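Local coordinates for allantoicase (Saccharomyces cerevisiae, PDB 1O59), which hydrolyses allantoate to (S)-ureidoglycolate and urea, a step that lets yeast draw on purines as a secondary nitrogen source, at residues Glu311-Ser316 with His324-Arg329; Ser30-Val35 with His106-Glu111; Ser144-Ile149 with His176-Met181. All blocks are in the same frame, centred on the assembly; numbering follows the deposited sequence.

Interaction 1: Glu311-Ser316 with His324-Arg329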
loop_
_atom_site.group_PDB
_atom_site.type_symbol
_atom_site.label_atom_id
_atom_site.label_comp_id
_atom_site.label_asym_id
_atom_site.label_seq_id
_atom_site.Cartn_x
_atom_site.Cartn_y
_atom_site.Cartn_z
ATOM N N GLU A 311 14.046 -14.600 -19.322
ATOM C CA GLU A 311 12.698 -15.140 -19.291
ATOM C C GLU A 311 12.487 -16.112 -18.142
ATOM O O GLU A 311 13.326 -16.977 -17.922
ATOM C CB GLU A 311 12.421 -15.871 -20.592
ATOM C CG GLU A 311 11.138 -16.701 -20.615
ATOM C CD GLU A 311 10.867 -17.248 -22.008
ATOM O OE1 GLU A 311 10.288 -16.500 -22.839
ATOM O OE2 GLU A 311 11.250 -18.408 -22.281
ATOM N N LEU A 312 11.359 -15.977 -17.435
ATOM C CA LEU A 312 10.916 -16.981 -16.454
ATOM C C LEU A 312 9.671 -17.692 -16.955
ATOM O O LEU A 312 9.592 -18.904 -16.895
ATOM C CB LEU A 312 10.620 -16.347 -15.090
ATOM C CG LEU A 312 11.752 -15.601 -14.399
ATOM C CD1 LEU A 312 11.190 -14.835 -13.243
ATOM C CD2 LEU A 312 12.822 -16.554 -13.971
ATOM N N VAL A 313 8.693 -16.923 -17.417
ATOM C CA VAL A 313 7.559 -17.462 -18.162
ATOM C C VAL A 313 7.495 -16.848 -19.564
ATOM O O VAL A 313 7.501 -15.633 -19.732
ATOM C CB VAL A 313 6.226 -17.268 -17.419
ATOM C CG1 VAL A 313 5.079 -17.849 -18.226
ATOM C CG2 VAL A 313 6.284 -17.924 -16.041
ATOM N N GLY A 314 7.498 -17.733 -20.560
ATOM C CA GLY A 314 7.350 -17.376 -21.956
ATOM C C GLY A 314 5.905 -17.124 -22.277
ATOM O O GLY A 314 5.042 -17.273 -21.420
ATOM N N LYS A 315 5.651 -16.715 -23.519
ATOM C CA LYS A 315 4.325 -16.236 -23.933
ATOM C C LYS A 315 3.319 -17.330 -23.633
ATOM O O LYS A 315 3.460 -18.442 -24.128
ATOM C CB LYS A 315 4.326 -15.863 -25.421
ATOM C CG LYS A 315 3.089 -15.111 -25.915
ATOM C CD LYS A 315 3.354 -14.503 -27.290
ATOM C CE LYS A 315 2.072 -14.018 -27.988
ATOM N NZ LYS A 315 1.963 -14.448 -29.443
ATOM N N SER A 316 2.328 -17.009 -22.799
ATOM C CA SER A 316 1.392 -17.986 -22.269
ATOM C C SER A 316 0.006 -17.434 -22.403
ATOM O O SER A 316 -0.257 -16.321 -21.954
ATOM C CB SER A 316 1.666 -18.241 -20.783
ATOM O OG SER A 316 2.875 -18.943 -20.597
ATOM N N HIS A 324 -3.381 -18.993 -12.901
ATOM C CA HIS A 324 -2.485 -19.693 -13.834
ATOM C C HIS A 324 -1.183 -20.002 -13.114
ATOM O O HIS A 324 -0.541 -19.107 -12.604
ATOM C CB HIS A 324 -2.188 -18.825 -15.057
ATOM C CG HIS A 324 -3.409 -18.333 -15.767
ATOM N ND1 HIS A 324 -4.117 -17.229 -15.347
ATOM C CD2 HIS A 324 -4.026 -18.778 -16.886
ATOM C CE1 HIS A 324 -5.122 -17.022 -16.177
ATOM N NE2 HIS A 324 -5.095 -17.950 -17.118
ATOM N N VAL A 325 -0.811 -21.268 -13.088
ATOM C CA VAL A 325 0.320 -21.751 -12.307
ATOM C C VAL A 325 1.434 -22.249 -13.240
ATOM O O VAL A 325 1.273 -23.243 -13.946
ATOM C CB VAL A 325 -0.112 -22.930 -11.363
ATOM C CG1 VAL A 325 1.107 -23.503 -10.600
ATOM C CG2 VAL A 325 -1.229 -22.479 -10.413
ATOM N N TYR A 326 2.566 -21.548 -13.212
ATOM C CA TYR A 326 3.734 -21.901 -14.005
ATOM C C TYR A 326 4.774 -22.518 -13.086
ATOM O O TYR A 326 5.311 -21.860 -12.206
ATOM C CB TYR A 326 4.268 -20.666 -14.731
ATOM C CG TYR A 326 3.172 -19.986 -15.500
ATOM C CD1 TYR A 326 2.626 -20.566 -16.637
ATOM C CD2 TYR A 326 2.614 -18.814 -15.039
ATOM C CE1 TYR A 326 1.589 -19.947 -17.325
ATOM C CE2 TYR A 326 1.571 -18.187 -15.703
ATOM C CZ TYR A 326 1.063 -18.735 -16.847
ATOM O OH TYR A 326 0.043 -18.064 -17.494
ATOM N N GLU A 327 5.035 -23.800 -13.273
ATOM C CA GLU A 327 6.085 -24.453 -12.504
ATOM C C GLU A 327 7.412 -24.212 -13.194
ATOM O O GLU A 327 7.569 -24.487 -14.364
ATOM C CB GLU A 327 5.761 -25.922 -12.235
ATOM C CG GLU A 327 4.932 -26.038 -10.940
ATOM C CD GLU A 327 3.899 -27.164 -10.925
ATOM O OE1 GLU A 327 4.159 -28.222 -11.564
ATOM O OE2 GLU A 327 2.838 -27.000 -10.246
ATOM N N ILE A 328 8.314 -23.580 -12.459
ATOM C CA ILE A 328 9.566 -23.060 -12.978
ATOM C C ILE A 328 10.677 -23.982 -12.500
ATOM O O ILE A 328 11.463 -24.447 -13.295
ATOM C CB ILE A 328 9.804 -21.576 -12.479
ATOM C CG1 ILE A 328 8.705 -20.659 -12.968
ATOM C CG2 ILE A 328 11.095 -21.016 -13.009
ATOM C CD1 ILE A 328 8.437 -20.809 -14.478
ATOM N N ARG A 329 10.712 -24.210 -11.188
ATOM C CA ARG A 329 11.679 -25.065 -10.532
ATOM C C ARG A 329 13.086 -24.799 -11.023
ATOM O O ARG A 329 13.778 -25.694 -11.467
ATOM C CB ARG A 329 11.287 -26.515 -10.722
ATOM C CG ARG A 329 9.925 -26.825 -10.164
ATOM C CD ARG A 329 9.766 -28.272 -9.734
ATOM N NE ARG A 329 8.452 -28.491 -9.128
ATOM C CZ ARG A 329 7.365 -28.947 -9.773
ATOM N NH1 ARG A 329 7.415 -29.292 -11.065
ATOM N NH2 ARG A 329 6.216 -29.093 -9.099
#
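Tyr-326 meets Val-313 with its CB and one ring face, and Ser-316 with the outer end of its side chain. Starting at the root, Tyr-326 CB touches Val-313 CG2 at 3.6 Å, and the same methyl also nears CG and CD2 of the ring. The ring itself receives the other methyl: Val-313 CG1 stands 3.9 Å from the ring centroid and only 9° off its normal, a CH-pi contact over the face. With CG1 of Val-313 turned anti to its amide nitrogen (chi1 -180°), one branch covers the ring while the other slots beside CB. Farther out, Tyr-326 CE1 lies 3.7 Å from Ser-316 OG, which comes in obliquely, and Tyr-326 OH lies 3.7 Å from Ser-316 CB. That serine hydroxyl is already committed, donating to Gly-314 O at 2.9 Å, tilted 34° from the carbonyl plane.

The contact spans two sheets of the second allantoicase repeat, a beta sandwich of the galactose-binding-domain clan: Tyr-326 lies on strand 323-331, paired with 270-277, whereas 309-317 is an edge strand of the facing sheet. There Leu-312 and Val-313 form a classic beta bulge opposite Val-291. Replacing Tyr-326 by an alanine would probably leave Val-313 CG1 without the ring beneath it and open a gap beside Ser-316. At the bulge, Ile-328 CD1 packs 3.3 Å from Leu-312 O and 3.9 Å from Val-313 CG2.

Interaction 2: Ser30-Val35 with His106-Glu111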
loop_
_atom_site.group_PDB
_atom_site.type_symbol
_atom_site.label_atom_id
_atom_site.label_comp_id
_atom_site.label_asym_id
_atom_site.label_seq_id
_atom_site.Cartn_x
_atom_site.Cartn_y
_atom_site.Cartn_z
ATOM N N SER A 30 10.606 3.975 -4.880
ATOM C CA SER A 30 11.836 3.568 -5.551
ATOM C C SER A 30 12.988 3.570 -4.576
ATOM O O SER A 30 13.815 2.659 -4.595
ATOM C CB SER A 30 12.203 4.482 -6.750
ATOM O OG SER A 30 11.090 4.784 -7.594
ATOM N N LYS A 31 13.076 4.597 -3.734
ATOM C CA LYS A 31 14.222 4.698 -2.825
ATOM C C LYS A 31 13.999 3.900 -1.552
ATOM O O LYS A 31 14.866 3.147 -1.125
ATOM C CB LYS A 31 14.541 6.145 -2.485
ATOM C CG LYS A 31 15.101 6.925 -3.655
ATOM C CD LYS A 31 15.754 8.234 -3.204
ATOM C CE LYS A 31 15.584 9.325 -4.255
ATOM N NZ LYS A 31 16.592 10.409 -4.099
ATOM N N ASN A 32 12.837 4.051 -0.940
ATOM C CA ASN A 32 12.644 3.475 0.374
ATOM C C ASN A 32 11.851 2.176 0.345
ATOM O O ASN A 32 11.648 1.579 1.387
ATOM C CB ASN A 32 12.001 4.505 1.330
ATOM C CG ASN A 32 12.944 5.646 1.696
ATOM O OD1 ASN A 32 13.743 5.548 2.638
ATOM N ND2 ASN A 32 12.847 6.735 0.959
ATOM N N LYS A 33 11.419 1.747 -0.840
ATOM C CA LYS A 33 10.747 0.458 -1.023
ATOM C C LYS A 33 9.525 0.327 -0.114
ATOM O O LYS A 33 9.256 -0.749 0.437
ATOM C CB LYS A 33 11.726 -0.707 -0.773
ATOM C CG LYS A 33 13.137 -0.535 -1.397
ATOM C CD LYS A 33 13.133 -0.311 -2.933
ATOM C CE LYS A 33 14.573 -0.117 -3.484
ATOM N NZ LYS A 33 14.647 -0.254 -4.965
ATOM N N ALA A 34 8.783 1.413 0.036
ATOM C CA ALA A 34 7.730 1.465 1.025
ATOM C C ALA A 34 6.340 1.310 0.436
ATOM O O ALA A 34 6.110 1.571 -0.753
ATOM C CB ALA A 34 7.806 2.751 1.767
ATOM N N VAL A 35 5.416 0.922 1.318
ATOM C CA VAL A 35 4.001 0.714 1.009
ATOM C C VAL A 35 3.150 1.283 2.147
ATOM O O VAL A 35 3.666 1.548 3.232
ATOM C CB VAL A 35 3.685 -0.788 0.851
ATOM C CG1 VAL A 35 4.491 -1.403 -0.308
ATOM C CG2 VAL A 35 3.958 -1.548 2.173
ATOM N N HIS A 106 9.602 -0.167 9.235
ATOM C CA HIS A 106 10.277 1.115 9.468
ATOM C C HIS A 106 9.541 2.226 8.677
ATOM O O HIS A 106 9.274 2.057 7.492
ATOM C CB HIS A 106 11.725 1.019 8.993
ATOM C CG HIS A 106 12.576 0.063 9.776
ATOM N ND1 HIS A 106 12.761 -1.248 9.401
ATOM C CD2 HIS A 106 13.328 0.240 10.885
ATOM C CE1 HIS A 106 13.582 -1.843 10.251
ATOM N NE2 HIS A 106 13.937 -0.960 11.164
ATOM N N ILE A 107 9.207 3.353 9.312
ATOM C CA ILE A 107 8.366 4.398 8.661
ATOM C C ILE A 107 9.158 5.480 7.951
ATOM O O ILE A 107 10.152 5.965 8.470
ATOM C CB ILE A 107 7.411 5.050 9.689
ATOM C CG1 ILE A 107 6.608 3.981 10.419
ATOM C CG2 ILE A 107 6.471 6.028 9.010
ATOM C CD1 ILE A 107 5.798 3.035 9.455
ATOM N N ILE A 108 8.718 5.845 6.748
ATOM C CA ILE A 108 9.381 6.895 5.961
ATOM C C ILE A 108 8.509 8.145 5.748
ATOM O O ILE A 108 9.015 9.266 5.673
ATOM C CB ILE A 108 9.874 6.338 4.583
ATOM C CG1 ILE A 108 10.464 7.469 3.734
ATOM C CG2 ILE A 108 8.772 5.602 3.814
ATOM C CD1 ILE A 108 11.714 8.115 4.374
ATOM N N GLY A 109 7.199 7.956 5.631
ATOM C CA GLY A 109 6.328 9.076 5.330
ATOM C C GLY A 109 4.897 8.690 5.330
ATOM O O GLY A 109 4.534 7.642 5.867
ATOM N N GLY A 110 4.084 9.535 4.716
ATOM C CA GLY A 110 2.646 9.301 4.693
ATOM C C GLY A 110 1.844 10.335 3.953
ATOM O O GLY A 110 2.389 11.258 3.346
ATOM N N GLU A 111 0.534 10.142 3.984
ATOM C CA GLU A 111 -0.433 11.097 3.451
ATOM C C GLU A 111 -1.572 11.357 4.437
ATOM O O GLU A 111 -2.186 10.413 4.997
ATOM C CB GLU A 111 -1.056 10.627 2.119
ATOM C CG GLU A 111 -2.172 11.584 1.630
ATOM C CD GLU A 111 -2.873 11.180 0.318
ATOM O OE1 GLU A 111 -2.356 10.316 -0.439
ATOM O OE2 GLU A 111 -3.957 11.754 0.033
#
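Ile-108 fits against Asn-32 and Ala-34, where the chain leaves helix 21-31 and turns toward the short strand 35-36. The turn is marked by the positive phi of Lys-33 (56°), the first residue to depart from helical geometry. The opposing residue belongs to a classic beta bulge: Ile-108 and Gly-109 of strand 105-113 share one partner on strand 186-196. The contact therefore joins the end of the N-terminal helix to a sheet of the first allantoicase repeat.

The purely apolar part is a single methyl pair, Ala-34 CB and Ile-108 CG2 at 3.6 Å. It forms because the isoleucine sends its two branches to different partners: CG1 is anti to the backbone N (chi1 176°) and runs to the asparagine, leaving CG2 for the alanine.

The second kind of contact sets aliphatic carbon against a flat amide. Ile-108 CG1 is 3.7 Å from Asn-32 CG and equally 3.7 Å from Asn-32 ND2, while Ile-108 CD1 is 3.7 Å from Asn-32 OD1. These near-equal separations place the isoleucine over the amide plane rather than at its rim, and the two side chains cross at about a right angle. Leu-169 touches both of them.

Polar bonds lie within the turn or lead away from it. The amide of Asn-32 is tied back to its own helix, with ND2 bonded to Ile-27 O, which should limit its rotation and keep its flat side presented to Ile-108. The ammonium of Lys-33 heads the other way, toward the second repeat, where NZ bonds Gln-263 OE1; it also makes a weak bond, 3.1 Å long, from Lys-33 NZ to Ser-30 O.

Interaction 3: Ser144-Ile149 with His176-Met181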
loop_
_atom_site.group_PDB
_atom_site.type_symbol
_atom_site.label_atom_id
_atom_site.label_comp_id
_atom_site.label_asym_id
_atom_site.label_seq_id
_atom_site.Cartn_x
_atom_site.Cartn_y
_atom_site.Cartn_z
ATOM N N SER A 144 3.002 2.944 27.324
ATOM C CA SER A 144 4.272 3.595 27.462
ATOM C C SER A 144 5.156 3.430 26.253
ATOM O O SER A 144 6.162 4.111 26.127
ATOM C CB SER A 144 4.981 3.072 28.693
ATOM O OG SER A 144 5.081 1.660 28.668
ATOM N N ARG A 145 4.786 2.533 25.348
ATOM C CA ARG A 145 5.644 2.230 24.203
ATOM C C ARG A 145 5.412 3.136 23.017
ATOM O O ARG A 145 6.132 3.029 22.026
ATOM C CB ARG A 145 5.474 0.778 23.776
ATOM C CG ARG A 145 5.932 -0.205 24.839
ATOM C CD ARG A 145 5.514 -1.643 24.599
ATOM N NE ARG A 145 4.060 -1.762 24.524
ATOM C CZ ARG A 145 3.429 -2.810 24.043
ATOM N NH1 ARG A 145 4.106 -3.857 23.598
ATOM N NH2 ARG A 145 2.110 -2.812 23.999
ATOM N N TRP A 146 4.416 4.016 23.101
ATOM C CA TRP A 146 4.211 5.014 22.050
ATOM C C TRP A 146 5.401 5.976 21.892
ATOM O O TRP A 146 5.871 6.592 22.850
ATOM C CB TRP A 146 2.925 5.810 22.271
ATOM C CG TRP A 146 1.687 5.027 22.031
ATOM C CD1 TRP A 146 0.724 4.684 22.956
ATOM C CD2 TRP A 146 1.259 4.465 20.787
ATOM N NE1 TRP A 146 -0.275 3.964 22.346
ATOM C CE2 TRP A 146 0.026 3.815 21.018
ATOM C CE3 TRP A 146 1.789 4.448 19.492
ATOM C CZ2 TRP A 146 -0.672 3.150 20.002
ATOM C CZ3 TRP A 146 1.091 3.798 18.490
ATOM C CH2 TRP A 146 -0.123 3.154 18.750
ATOM N N VAL A 147 5.838 6.106 20.646
ATOM C CA VAL A 147 6.976 6.911 20.267
ATOM C C VAL A 147 6.559 7.804 19.124
ATOM O O VAL A 147 6.114 7.317 18.103
ATOM C CB VAL A 147 8.134 6.010 19.765
ATOM C CG1 VAL A 147 9.267 6.829 19.191
ATOM C CG2 VAL A 147 8.677 5.175 20.899
ATOM N N GLU A 148 6.734 9.107 19.281
ATOM C CA GLU A 148 6.460 10.043 18.187
ATOM C C GLU A 148 7.422 9.883 16.998
ATOM O O GLU A 148 8.639 9.878 17.131
ATOM C CB GLU A 148 6.516 11.484 18.687
ATOM C CG GLU A 148 6.068 12.474 17.637
ATOM C CD GLU A 148 6.292 13.903 18.071
ATOM O OE1 GLU A 148 5.316 14.512 18.529
ATOM O OE2 GLU A 148 7.430 14.413 17.929
ATOM N N ILE A 149 6.851 9.771 15.818
ATOM C CA ILE A 149 7.651 9.596 14.611
ATOM C C ILE A 149 7.379 10.690 13.569
ATOM O O ILE A 149 8.222 10.936 12.693
ATOM C CB ILE A 149 7.429 8.193 14.018
ATOM C CG1 ILE A 149 5.965 7.939 13.746
ATOM C CG2 ILE A 149 7.977 7.127 14.953
ATOM C CD1 ILE A 149 5.766 6.803 12.824
ATOM N N HIS A 176 2.093 -0.857 15.162
ATOM C CA HIS A 176 0.880 -0.089 15.415
ATOM C C HIS A 176 1.166 1.418 15.246
ATOM O O HIS A 176 2.241 1.885 15.578
ATOM C CB HIS A 176 0.416 -0.292 16.856
ATOM C CG HIS A 176 -0.173 -1.638 17.133
ATOM N ND1 HIS A 176 0.594 -2.776 17.251
ATOM C CD2 HIS A 176 -1.454 -2.018 17.359
ATOM C CE1 HIS A 176 -0.190 -3.803 17.519
ATOM N NE2 HIS A 176 -1.439 -3.369 17.592
ATOM N N ILE A 177 0.164 2.159 14.776
ATOM C CA ILE A 177 0.263 3.596 14.544
ATOM C C ILE A 177 -0.817 4.315 15.327
ATOM O O ILE A 177 -1.938 3.828 15.422
ATOM C CB ILE A 177 0.101 3.892 13.005
ATOM C CG1 ILE A 177 1.237 3.203 12.208
ATOM C CG2 ILE A 177 0.018 5.411 12.727
ATOM C CD1 ILE A 177 2.604 3.558 12.669
ATOM N N LYS A 178 -0.451 5.467 15.882
ATOM C CA LYS A 178 -1.391 6.387 16.529
ATOM C C LYS A 178 -1.401 7.704 15.772
ATOM O O LYS A 178 -0.375 8.387 15.627
ATOM C CB LYS A 178 -1.025 6.663 17.999
ATOM C CG LYS A 178 -2.217 7.131 18.846
ATOM C CD LYS A 178 -1.851 7.959 20.062
ATOM C CE LYS A 178 -0.971 7.230 21.023
ATOM N NZ LYS A 178 -0.730 7.979 22.267
ATOM N N LEU A 179 -2.582 8.060 15.299
ATOM C CA LEU A 179 -2.801 9.348 14.670
ATOM C C LEU A 179 -3.439 10.264 15.691
ATOM O O LEU A 179 -4.424 9.910 16.318
ATOM C CB LEU A 179 -3.706 9.161 13.455
ATOM C CG LEU A 179 -4.298 10.401 12.786
ATOM C CD1 LEU A 179 -3.242 11.224 12.107
ATOM C CD2 LEU A 179 -5.358 9.899 11.797
ATOM N N LYS A 180 -2.852 11.436 15.871
ATOM C CA LYS A 180 -3.384 12.442 16.779
ATOM C C LYS A 180 -3.835 13.652 15.955
ATOM O O LYS A 180 -3.093 14.142 15.122
ATOM C CB LYS A 180 -2.309 12.887 17.776
ATOM C CG LYS A 180 -1.719 11.818 18.693
ATOM C CD LYS A 180 -0.979 12.526 19.858
ATOM C CE LYS A 180 -0.557 11.563 20.982
ATOM N NZ LYS A 180 0.378 12.198 22.006
HETATM N N MSE A 181 -5.051 14.120 16.204
HETATM C CA MSE A 181 -5.618 15.339 15.608
HETATM C C MSE A 181 -5.911 16.353 16.723
HETATM O O MSE A 181 -6.660 16.053 17.675
HETATM C CB MSE A 181 -6.921 14.951 14.885
HETATM C CG MSE A 181 -7.892 16.093 14.552
HETATM SE SE MSE A 181 -9.249 15.526 13.231
HETATM C CE MSE A 181 -10.077 14.269 14.216
#
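In the five-stranded antiparallel sheet of the first allantoicase repeat, Lys-178 on the middle strand, 176-182, lies over one face of the indole of Trp-146, which immediately precedes the edge strand 147-154. Strand 124-130 separates the two in the sheet, so the tryptophan has to reach across it. CG of Trp-146 is anti to its carbonyl carbon (chi1 -71°), and the six-membered ring thereby arrives at the lysine backbone: Trp-146 CZ3 is 3.5 Å from Lys-178 N, and Trp-146 CH2 is 3.7 Å from Ile-177 C. The base of His-176 adds a looser touch, its CB 4.0 Å from Trp-146 CH2.

The lysine passes over this face from one ring to the other. Lys-178 CB rests 3.6 Å from Trp-146 CZ3, and a bend at chi3 carries the tip to the pyrrole part. There Lys-178 CE stands 3.4 Å from the centroid of the five-membered ring of Trp-146, 2° off the normal, a CH-pi contact directly over that ring. Lys-178 NZ follows at 3.9 Å from the same centroid, 20° off the normal, which is cation-pi geometry.

Although this lysine is buried, its charge is met on two fronts: besides the indole, NZ forms salt bridges with Glu-141 and with Glu-128 of the intervening strand. These carboxylates would be expected to stabilise the protonated amine. Ile-97, on strand 94-99, touches both Lys-178 and the indole. The tryptophan is fixed at its polar atom as well, NE1 bonding Val-140 O in the preceding loop.

In the fold
Interactions 1 and 3 share one equivalent element of the two repeats, an edge strand of a five-stranded sheet (309-317, or 147-154 and the residue just before it), but pair it with different strands. Interaction 1, partly buried and 26 Å from the chain centre, spans facing sheets with methyl-to-ring packing; interaction 3, buried, stays within one sheet and sets a lysine over an indole face in CH-pi and cation-pi contact. Interaction 2, buried and only 10 Å from the centre, combines aliphatic and amide packing beside the junction of the repeats. It touches interaction 3 through Ile-107 CG1 and Ile-149 CD1, 3.8 Å apart, whereas interactions 1 and 3 lie on opposite sides of the centre.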